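Local coordinates for protein glutathione transferase (Lolium rigidum, PDB 6ZB6) that probably catalyses the conjugation of glutathione to electrophilic xenobiotics such as herbicides, and binds S-(p-nitrobenzyl)glutathione in its active site, at residues 13-16 / 17-21; 98-101 / 102-106; 163-167 / 168-172. All coordinates share one frame; numbering follows the deposited sequence.

Overall arrangement
All three contacts are local, formed within single stretches of helix or at a helix start, and each reaches the interface between the thioredoxin-like and helical domains with some of its side chains. Contact 1 is wholly buried and borders the glutathione pocket; its chemistry is an arginine-asparagine hydrogen bond on a helix whose other side chains are mainly aliphatic. Contact 3 is also largely buried, but depends on helix capping. Contact 2 is split, with one flank of helix 92-127 packed inward and the other facing solvent. Contacts 2 and 3 are neighbours, centres about 9 Å apart, with Thr102 against Ala168. Contacts 1 and 3 join the domains through Arg17 with Asn171 and Phe21 with Phe167.

Contact 1 (13-16 / 17-21); sequences TNVA and RVLVF. With GTB (S-(p-nitrobenzyl)glutathione), chain G.
In the glutathione pocket, at the start of the first helix of the thioredoxin-like domain, Asn14 and Arg17 lie side by side one turn apart. Arg17 NH2 donates to Asn14 OD1 at 2.7 Å with an N-H...O angle of 162°, almost within the guanidinium plane, and the amide and guanidinium are close to coplanar. The arginine has CG trans to the backbone N, and a bend at chi3 (-47°) turns its head back toward Asn14. With OD1 engaged in this way and ND2 donating to Tyr175, the amide is fixed beside the ligand: Asn14 ND2 lies 3.6 Å from GTB SG2, while Thr13 OG1 is 3.7 Å from the same sulfur. Asn14 O is buried without a polar partner, and Val18 CG2 sits 3.7 Å from it. Farther along, Val15 CG1 meets Leu19 CD1 at 4.2 Å, the two side chains running alongside each other. Ala16, with only a methyl, suits the close approach of helix 205-214, where Ile210 and Met214 touch it. Helix 68-78 receives Val18 and, through Ser68, Arg17 NE; helix 173-179 covers Thr13, and the helix is the crossover between parallel strands 4-7 and 29-32 of a beta-alpha-beta unit.

Contact 2 (98-101 / 102-106); sequences VDVW and TEVDA
Thr102 turns its hydroxyl back on the carbonyl of Val98, and here the packing is tight. Thr102 OG1 donates to Val98 O at 2.8 Å, while the backbone Thr102 N donates to the same oxygen at 3.0 Å. The two donors arrive from opposite faces of the carbonyl plane, so one oxygen is gripped twice. The torsion responsible places OG1 trans to the carbonyl carbon of Thr102 (chi1 -61°), which lets a polar residue be buried with its hydroxyl satisfied inside its own helix. Val98 CG1 lies 4.1 Å from Thr102 OG1; Thr102 and Val98 both press on Phe167, while Ala168 lies against Thr102 and Trp101. One turn on, the buried Asp105 uses OD2 in a salt bridge to Arg69 of helix 68-78, tying the helical domain to the thioredoxin-like one. These residues belong to helix 92-127, the long first helix of the all-helical domain of the glutathione transferase fold. Toward the other flank the indole of Trp101 leans alongside Val104, with Trp101 CE3 at 3.9 Å from Val104 CG2 in an oblique approach. Beta-branched Val104 presents both methyls to the benzo part, since Val104 CG1 is 4.1 Å from Trp101 CZ3. Val100 CG1 lies over the same face of the indole as Val104 CG2, both offset toward the rim, and the two methyls are 4.4 Å apart. Arg153 and Tyr150 of helix 133-156 touch the Trp101-Val104 pair, which is only partly covered. Looser still is the solvent side, where Asp99 and Glu103 extend outward, well suited to water. Glu103 has CG beside its own backbone N, which brings it to 3.2 Å from Asp99 O, and the two acidic groups stay apart without touching.

Contact 3 (163-167 / 168-172); sequences DFVSF and ADLNH
Phe167, Ser166 and Ala168 lead this contact, in which a loop turns into helix 167-170. Ser166 is the N-cap: its hydroxyl, set between the backbone N and the carbonyl carbon (chi1 80°), accepts from Ala168 N, with Ser166 OG at 3.2 Å from that nitrogen. Reciprocally, Ser166 N donates at 2.9 Å to Asp169 OD2, which accepts with its anti lone pair, away from OD1. Together these bonds make a capping box, and Val165 CG2 against Leu170 CD2 at 4.0 Å, across the same helix start, adds a hydrophobic staple; an N-capping box with a staple is a recognised feature of this part of the glutathione transferase fold. Serine suits the cap because its short side chain can fold back to the amide of Ala168, in the first turn. Ala168 CB lies 3.5 Å from Ser166 OG, and its small size suits the place between the cap and Thr102 of helix 92-127. A water joins Phe164 O, Ser166 OG and Asp169 OD2, while Asp169 OD1 receives Leu160 N and Trp197 NE1. Phe167, which also meets Phe21 of helix 13-24, lies beneath Asn171: Asn171 ND2 stands 3.2 Å above the ring plane, over its centre, with the amide turned about 80° to the ring. Asn171 OD1 is taken by Arg17 NH1, which settles which end of the amide faces the phenyl. Asn171 N also donates to Phe167 O at 3.1 Å. One turn on from Ala168, His172 ND1 donates to Ala168 O at 2.8 Å, close to the plane of its ring. Such an amide nitrogen over a ring is consistent with a weak polar-pi attraction, and with so many donors round its carboxylate, buried Asp169 probably stays ionised.

Contact 1 (13-16 / 17-21)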
loop_
_atom_site.group_PDB
_atom_site.type_symbol
_atom_site.label_atom_id
_atom_site.label_comp_id
_atom_site.label_asym_id
_atom_site.label_seq_id
_atom_site.Cartn_x
_atom_site.Cartn_y
_atom_site.Cartn_z
ATOM N N THR A 13 2.601 4.003 5.411
ATOM C CA THR A 13 2.205 3.083 4.339
ATOM C C THR A 13 0.697 3.064 4.121
ATOM O O THR A 13 0.215 3.159 2.986
ATOM C CB THR A 13 2.678 1.666 4.653
ATOM O OG1 THR A 13 2.420 1.375 6.025
ATOM C CG2 THR A 13 4.177 1.525 4.367
ATOM N N ASN A 14 -0.069 2.915 5.195
ATOM C CA ASN A 14 -1.498 2.716 4.997
ATOM C C ASN A 14 -2.230 4.023 4.726
ATOM O O ASN A 14 -3.335 3.994 4.169
ATOM C CB ASN A 14 -2.077 1.953 6.193
ATOM C CG ASN A 14 -1.502 0.549 6.297
ATOM O OD1 ASN A 14 -1.682 -0.273 5.398
ATOM N ND2 ASN A 14 -0.761 0.285 7.366
ATOM N N VAL A 15 -1.630 5.167 5.060
ATOM C CA VAL A 15 -2.136 6.435 4.539
ATOM C C VAL A 15 -1.896 6.520 3.038
ATOM O O VAL A 15 -2.808 6.831 2.258
ATOM C CB VAL A 15 -1.489 7.621 5.276
ATOM C CG1 VAL A 15 -1.847 8.926 4.576
ATOM C CG2 VAL A 15 -1.902 7.643 6.746
ATOM N N ALA A 16 -0.644 6.272 2.619
ATOM C CA ALA A 16 -0.283 6.320 1.210
ATOM C C ALA A 16 -1.188 5.429 0.381
ATOM O O ALA A 16 -1.534 5.777 -0.752
ATOM C CB ALA A 16 1.178 5.890 1.022
ATOM N N ARG A 17 -1.590 4.279 0.940
ATOM C CA ARG A 17 -2.478 3.370 0.217
ATOM C C ARG A 17 -3.734 4.100 -0.256
ATOM O O ARG A 17 -4.111 4.021 -1.432
ATOM C CB ARG A 17 -2.831 2.171 1.108
ATOM C CG ARG A 17 -3.762 1.158 0.445
ATOM C CD ARG A 17 -4.445 0.224 1.450
ATOM N NE ARG A 17 -3.509 -0.342 2.423
ATOM C CZ ARG A 17 -2.614 -1.288 2.136
ATOM N NH1 ARG A 17 -2.551 -1.800 0.910
ATOM N NH2 ARG A 17 -1.785 -1.734 3.074
ATOM N N VAL A 18 -4.361 4.858 0.650
ATOM C CA VAL A 18 -5.558 5.631 0.326
ATOM C C VAL A 18 -5.245 6.730 -0.687
ATOM O O VAL A 18 -5.995 6.948 -1.648
ATOM C CB VAL A 18 -6.156 6.217 1.618
ATOM C CG1 VAL A 18 -7.394 7.099 1.309
ATOM C CG2 VAL A 18 -6.474 5.101 2.633
ATOM N N LEU A 19 -4.139 7.447 -0.486
ATOM C CA LEU A 19 -3.804 8.539 -1.394
ATOM C C LEU A 19 -3.630 8.033 -2.822
ATOM O O LEU A 19 -4.023 8.713 -3.775
ATOM C CB LEU A 19 -2.546 9.264 -0.912
ATOM C CG LEU A 19 -2.559 9.786 0.529
ATOM C CD1 LEU A 19 -1.334 10.659 0.825
ATOM C CD2 LEU A 19 -3.861 10.531 0.851
ATOM N N VAL A 20 -3.054 6.840 -2.988
ATOM C CA VAL A 20 -2.935 6.252 -4.320
ATOM C C VAL A 20 -4.308 6.139 -4.978
ATOM O O VAL A 20 -4.505 6.564 -6.122
ATOM C CB VAL A 20 -2.226 4.887 -4.250
ATOM C CG1 VAL A 20 -2.427 4.133 -5.566
ATOM C CG2 VAL A 20 -0.704 5.079 -3.973
ATOM N N PHE A 21 -5.285 5.573 -4.269
ATOM C CA PHE A 21 -6.575 5.383 -4.923
ATOM C C PHE A 21 -7.303 6.705 -5.131
ATOM O O PHE A 21 -7.981 6.875 -6.152
ATOM C CB PHE A 21 -7.398 4.366 -4.142
ATOM C CG PHE A 21 -6.785 2.999 -4.178
ATOM C CD1 PHE A 21 -6.685 2.315 -5.382
ATOM C CD2 PHE A 21 -6.230 2.432 -3.033
ATOM C CE1 PHE A 21 -6.093 1.063 -5.441
ATOM C CE2 PHE A 21 -5.626 1.170 -3.085
ATOM C CZ PHE A 21 -5.557 0.486 -4.284
HETATM N N1 GTB G . -5.054 -2.321 9.193
HETATM C CA1 GTB G . -4.798 -0.906 9.409
HETATM C C1 GTB G . -5.019 -0.145 8.093
HETATM O O11 GTB G . -4.692 -0.666 6.992
HETATM O O12 GTB G . -5.531 1.007 8.094
HETATM C CB1 GTB G . -3.352 -0.764 9.896
HETATM C CG1 GTB G . -3.055 0.720 10.103
HETATM C CD1 GTB G . -1.724 0.930 10.802
HETATM O OE1 GTB G . -1.034 0.011 11.123
HETATM N N2 GTB G . -1.306 2.285 11.067
HETATM C CA2 GTB G . -0.036 2.470 11.738
HETATM C C2 GTB G . -0.304 3.108 13.094
HETATM O O2 GTB G . -1.085 3.999 13.225
HETATM C CB2 GTB G . 0.862 3.370 10.886
HETATM S SG2 GTB G . 1.268 2.488 9.335
HETATM N N3 GTB G . 0.392 2.599 14.249
HETATM C CA3 GTB G . 0.142 3.212 15.538
HETATM C C3 GTB G . -0.352 2.169 16.536
HETATM O O31 GTB G . -0.251 2.396 17.773
HETATM O O32 GTB G . -0.861 1.087 16.132
HETATM C "C'" GTB G . 2.312 1.058 9.744
HETATM C "C1'" GTB G . 3.585 1.567 10.415
HETATM C "C2'" GTB G . 3.848 1.238 11.735
HETATM C "C3'" GTB G . 5.002 1.697 12.353
HETATM C "C4'" GTB G . 5.901 2.482 11.646
HETATM N N41 GTB G . 7.117 2.971 12.293
HETATM O O41 GTB G . 7.461 2.557 13.592
HETATM O O42 GTB G . 7.810 3.724 11.719
HETATM C "C5'" GTB G . 5.634 2.813 10.323
HETATM C "C6'" GTB G . 4.479 2.356 9.704
#

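Contact 2 (98-101 / 102-106)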
loop_
_atom_site.group_PDB
_atom_site.type_symbol
_atom_site.label_atom_id
_atom_site.label_comp_id
_atom_site.label_asym_id
_atom_site.label_seq_id
_atom_site.Cartn_x
_atom_site.Cartn_y
_atom_site.Cartn_z
ATOM N N VAL A 98 -9.899 -10.201 -8.550
ATOM C CA VAL A 98 -9.387 -9.032 -7.835
ATOM C C VAL A 98 -9.406 -9.277 -6.329
ATOM O O VAL A 98 -8.437 -8.965 -5.624
ATOM C CB VAL A 98 -10.193 -7.774 -8.216
ATOM C CG1 VAL A 98 -9.792 -6.565 -7.339
ATOM C CG2 VAL A 98 -10.034 -7.476 -9.698
ATOM N N ASP A 99 -10.507 -9.844 -5.810
ATOM C CA ASP A 99 -10.607 -10.113 -4.376
ATOM C C ASP A 99 -9.552 -11.109 -3.913
ATOM O O ASP A 99 -8.978 -10.963 -2.829
ATOM C CB ASP A 99 -12.013 -10.657 -4.018
ATOM C CG ASP A 99 -13.076 -9.585 -3.981
ATOM O OD1 ASP A 99 -12.722 -8.382 -4.010
ATOM O OD2 ASP A 99 -14.284 -9.946 -3.904
ATOM N N VAL A 100 -9.339 -12.174 -4.687
ATOM C CA VAL A 100 -8.374 -13.193 -4.298
ATOM C C VAL A 100 -7.013 -12.556 -4.063
ATOM O O VAL A 100 -6.384 -12.743 -3.012
ATOM C CB VAL A 100 -8.288 -14.293 -5.373
ATOM C CG1 VAL A 100 -7.035 -15.143 -5.163
ATOM C CG2 VAL A 100 -9.535 -15.166 -5.362
ATOM N N TRP A 101 -6.542 -11.783 -5.033
ATOM C CA TRP A 101 -5.168 -11.311 -4.951
ATOM C C TRP A 101 -5.034 -10.089 -4.050
ATOM O O TRP A 101 -3.931 -9.792 -3.580
ATOM C CB TRP A 101 -4.630 -11.077 -6.371
ATOM C CG TRP A 101 -4.418 -12.403 -7.035
ATOM C CD1 TRP A 101 -5.301 -13.077 -7.828
ATOM C CD2 TRP A 101 -3.272 -13.265 -6.888
ATOM N NE1 TRP A 101 -4.762 -14.290 -8.214
ATOM C CE2 TRP A 101 -3.525 -14.432 -7.643
ATOM C CE3 TRP A 101 -2.053 -13.152 -6.204
ATOM C CZ2 TRP A 101 -2.598 -15.477 -7.745
ATOM C CZ3 TRP A 101 -1.134 -14.197 -6.299
ATOM C CH2 TRP A 101 -1.416 -15.346 -7.063
ATOM N N THR A 102 -6.138 -9.414 -3.748
ATOM C CA THR A 102 -6.123 -8.432 -2.671
ATOM C C THR A 102 -5.931 -9.115 -1.320
ATOM O O THR A 102 -5.171 -8.631 -0.472
ATOM C CB THR A 102 -7.436 -7.644 -2.700
ATOM O OG1 THR A 102 -7.539 -6.952 -3.962
ATOM C CG2 THR A 102 -7.513 -6.660 -1.521
ATOM N N GLU A 103 -6.632 -10.235 -1.098
ATOM C CA GLU A 103 -6.439 -11.022 0.116
ATOM C C GLU A 103 -5.032 -11.601 0.190
ATOM O O GLU A 103 -4.445 -11.671 1.275
ATOM C CB GLU A 103 -7.468 -12.153 0.189
ATOM C CG GLU A 103 -8.932 -11.690 0.325
ATOM C CD GLU A 103 -9.170 -10.867 1.569
ATOM O OE1 GLU A 103 -8.749 -11.304 2.670
ATOM O OE2 GLU A 103 -9.780 -9.778 1.454
ATOM N N VAL A 104 -4.479 -12.038 -0.949
ATOM C CA VAL A 104 -3.112 -12.551 -0.935
ATOM C C VAL A 104 -2.159 -11.491 -0.409
ATOM O O VAL A 104 -1.280 -11.779 0.419
ATOM C CB VAL A 104 -2.680 -13.038 -2.329
ATOM C CG1 VAL A 104 -1.194 -13.369 -2.304
ATOM C CG2 VAL A 104 -3.484 -14.247 -2.761
ATOM N N ASP A 105 -2.310 -10.246 -0.873
ATOM C CA ASP A 105 -1.467 -9.186 -0.335
ATOM C C ASP A 105 -1.638 -9.072 1.163
ATOM O O ASP A 105 -0.655 -9.053 1.906
ATOM C CB ASP A 105 -1.759 -7.836 -0.985
ATOM C CG ASP A 105 -1.081 -6.679 -0.236
ATOM O OD1 ASP A 105 0.167 -6.623 -0.231
ATOM O OD2 ASP A 105 -1.780 -5.824 0.354
ATOM N N ALA A 106 -2.895 -9.015 1.631
ATOM C CA ALA A 106 -3.145 -8.779 3.044
ATOM C C ALA A 106 -2.601 -9.914 3.918
ATOM O O ALA A 106 -2.065 -9.666 5.004
ATOM C CB ALA A 106 -4.665 -8.583 3.269
#

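Contact 3 (163-167 / 168-172)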
loop_
_atom_site.group_PDB
_atom_site.type_symbol
_atom_site.label_atom_id
_atom_site.label_comp_id
_atom_site.label_asym_id
_atom_site.label_seq_id
_atom_site.Cartn_x
_atom_site.Cartn_y
_atom_site.Cartn_z
ATOM N N ASP A 163 -5.538 -9.684 -17.259
ATOM C CA ASP A 163 -4.949 -8.721 -18.186
ATOM C C ASP A 163 -5.429 -7.294 -17.936
ATOM O O ASP A 163 -5.736 -6.556 -18.875
ATOM C CB ASP A 163 -5.249 -9.166 -19.617
ATOM C CG ASP A 163 -4.575 -8.292 -20.659
ATOM O OD1 ASP A 163 -5.294 -7.752 -21.529
ATOM O OD2 ASP A 163 -3.337 -8.121 -20.585
ATOM N N PHE A 164 -5.527 -6.888 -16.673
ATOM C CA PHE A 164 -5.922 -5.532 -16.334
ATOM C C PHE A 164 -5.383 -5.203 -14.950
ATOM O O PHE A 164 -5.348 -6.066 -14.068
ATOM C CB PHE A 164 -7.451 -5.365 -16.364
ATOM C CG PHE A 164 -8.184 -6.353 -15.497
ATOM C CD1 PHE A 164 -8.586 -7.579 -16.007
ATOM C CD2 PHE A 164 -8.461 -6.061 -14.167
ATOM C CE1 PHE A 164 -9.255 -8.493 -15.206
ATOM C CE2 PHE A 164 -9.122 -6.963 -13.367
ATOM C CZ PHE A 164 -9.526 -8.180 -13.888
ATOM N N VAL A 165 -4.950 -3.958 -14.774
ATOM C CA VAL A 165 -4.521 -3.515 -13.462
ATOM C C VAL A 165 -5.758 -3.412 -12.584
ATOM O O VAL A 165 -6.859 -3.122 -13.061
ATOM C CB VAL A 165 -3.759 -2.177 -13.554
ATOM C CG1 VAL A 165 -4.678 -1.029 -13.935
ATOM C CG2 VAL A 165 -3.007 -1.879 -12.270
ATOM N N SER A 166 -5.590 -3.691 -11.296
ATOM C CA SER A 166 -6.729 -3.740 -10.391
ATOM C C SER A 166 -6.295 -3.327 -8.995
ATOM O O SER A 166 -5.114 -3.093 -8.735
ATOM C CB SER A 166 -7.360 -5.139 -10.406
ATOM O OG SER A 166 -6.630 -6.034 -9.585
ATOM N N PHE A 167 -7.294 -3.197 -8.110
ATOM C CA PHE A 167 -7.125 -3.031 -6.671
ATOM C C PHE A 167 -6.057 -3.964 -6.109
ATOM O O PHE A 167 -5.263 -3.567 -5.251
ATOM C CB PHE A 167 -8.481 -3.302 -5.995
ATOM C CG PHE A 167 -8.608 -2.798 -4.584
ATOM C CD1 PHE A 167 -8.409 -1.463 -4.282
ATOM C CD2 PHE A 167 -9.004 -3.668 -3.560
ATOM C CE1 PHE A 167 -8.574 -0.992 -2.963
ATOM C CE2 PHE A 167 -9.177 -3.212 -2.239
ATOM C CZ PHE A 167 -8.962 -1.872 -1.941
ATOM N N ALA A 168 -6.051 -5.220 -6.564
ATOM C CA ALA A 168 -5.085 -6.188 -6.047
ATOM C C ALA A 168 -3.655 -5.710 -6.264
ATOM O O ALA A 168 -2.845 -5.714 -5.330
ATOM C CB ALA A 168 -5.299 -7.550 -6.711
ATOM N N ASP A 169 -3.332 -5.276 -7.487
ATOM C CA ASP A 169 -1.954 -4.868 -7.792
ATOM C C ASP A 169 -1.550 -3.646 -6.980
ATOM O O ASP A 169 -0.500 -3.642 -6.324
ATOM C CB ASP A 169 -1.782 -4.565 -9.281
ATOM C CG ASP A 169 -2.278 -5.682 -10.160
ATOM O OD1 ASP A 169 -1.556 -6.694 -10.294
ATOM O OD2 ASP A 169 -3.393 -5.545 -10.701
ATOM N N LEU A 170 -2.394 -2.608 -6.976
ATOM C CA LEU A 170 -1.999 -1.343 -6.369
ATOM C C LEU A 170 -1.903 -1.421 -4.853
ATOM O O LEU A 170 -1.177 -0.617 -4.257
ATOM C CB LEU A 170 -2.947 -0.231 -6.813
ATOM C CG LEU A 170 -3.018 -0.082 -8.340
ATOM C CD1 LEU A 170 -3.831 1.149 -8.739
ATOM C CD2 LEU A 170 -1.613 -0.022 -8.971
ATOM N N ASN A 171 -2.606 -2.366 -4.209
ATOM C CA ASN A 171 -2.439 -2.549 -2.770
ATOM C C ASN A 171 -1.039 -3.012 -2.393
ATOM O O ASN A 171 -0.646 -2.881 -1.227
ATOM C CB ASN A 171 -3.462 -3.551 -2.245
ATOM C CG ASN A 171 -4.758 -2.876 -1.820
ATOM O OD1 ASN A 171 -4.738 -1.956 -1.007
ATOM N ND2 ASN A 171 -5.885 -3.315 -2.385
ATOM N N HIS A 172 -0.280 -3.549 -3.352
ATOM C CA HIS A 172 1.098 -3.960 -3.140
ATOM C C HIS A 172 2.073 -2.792 -3.093
ATOM O O HIS A 172 3.213 -2.987 -2.665
ATOM C CB HIS A 172 1.528 -4.937 -4.248
ATOM C CG HIS A 172 0.926 -6.305 -4.115
ATOM N ND1 HIS A 172 -0.375 -6.590 -4.477
ATOM C CD2 HIS A 172 1.443 -7.461 -3.638
ATOM C CE1 HIS A 172 -0.625 -7.866 -4.246
ATOM N NE2 HIS A 172 0.463 -8.419 -3.738
HETATM O O HOH W 1 -5.038 -7.271 -11.479
#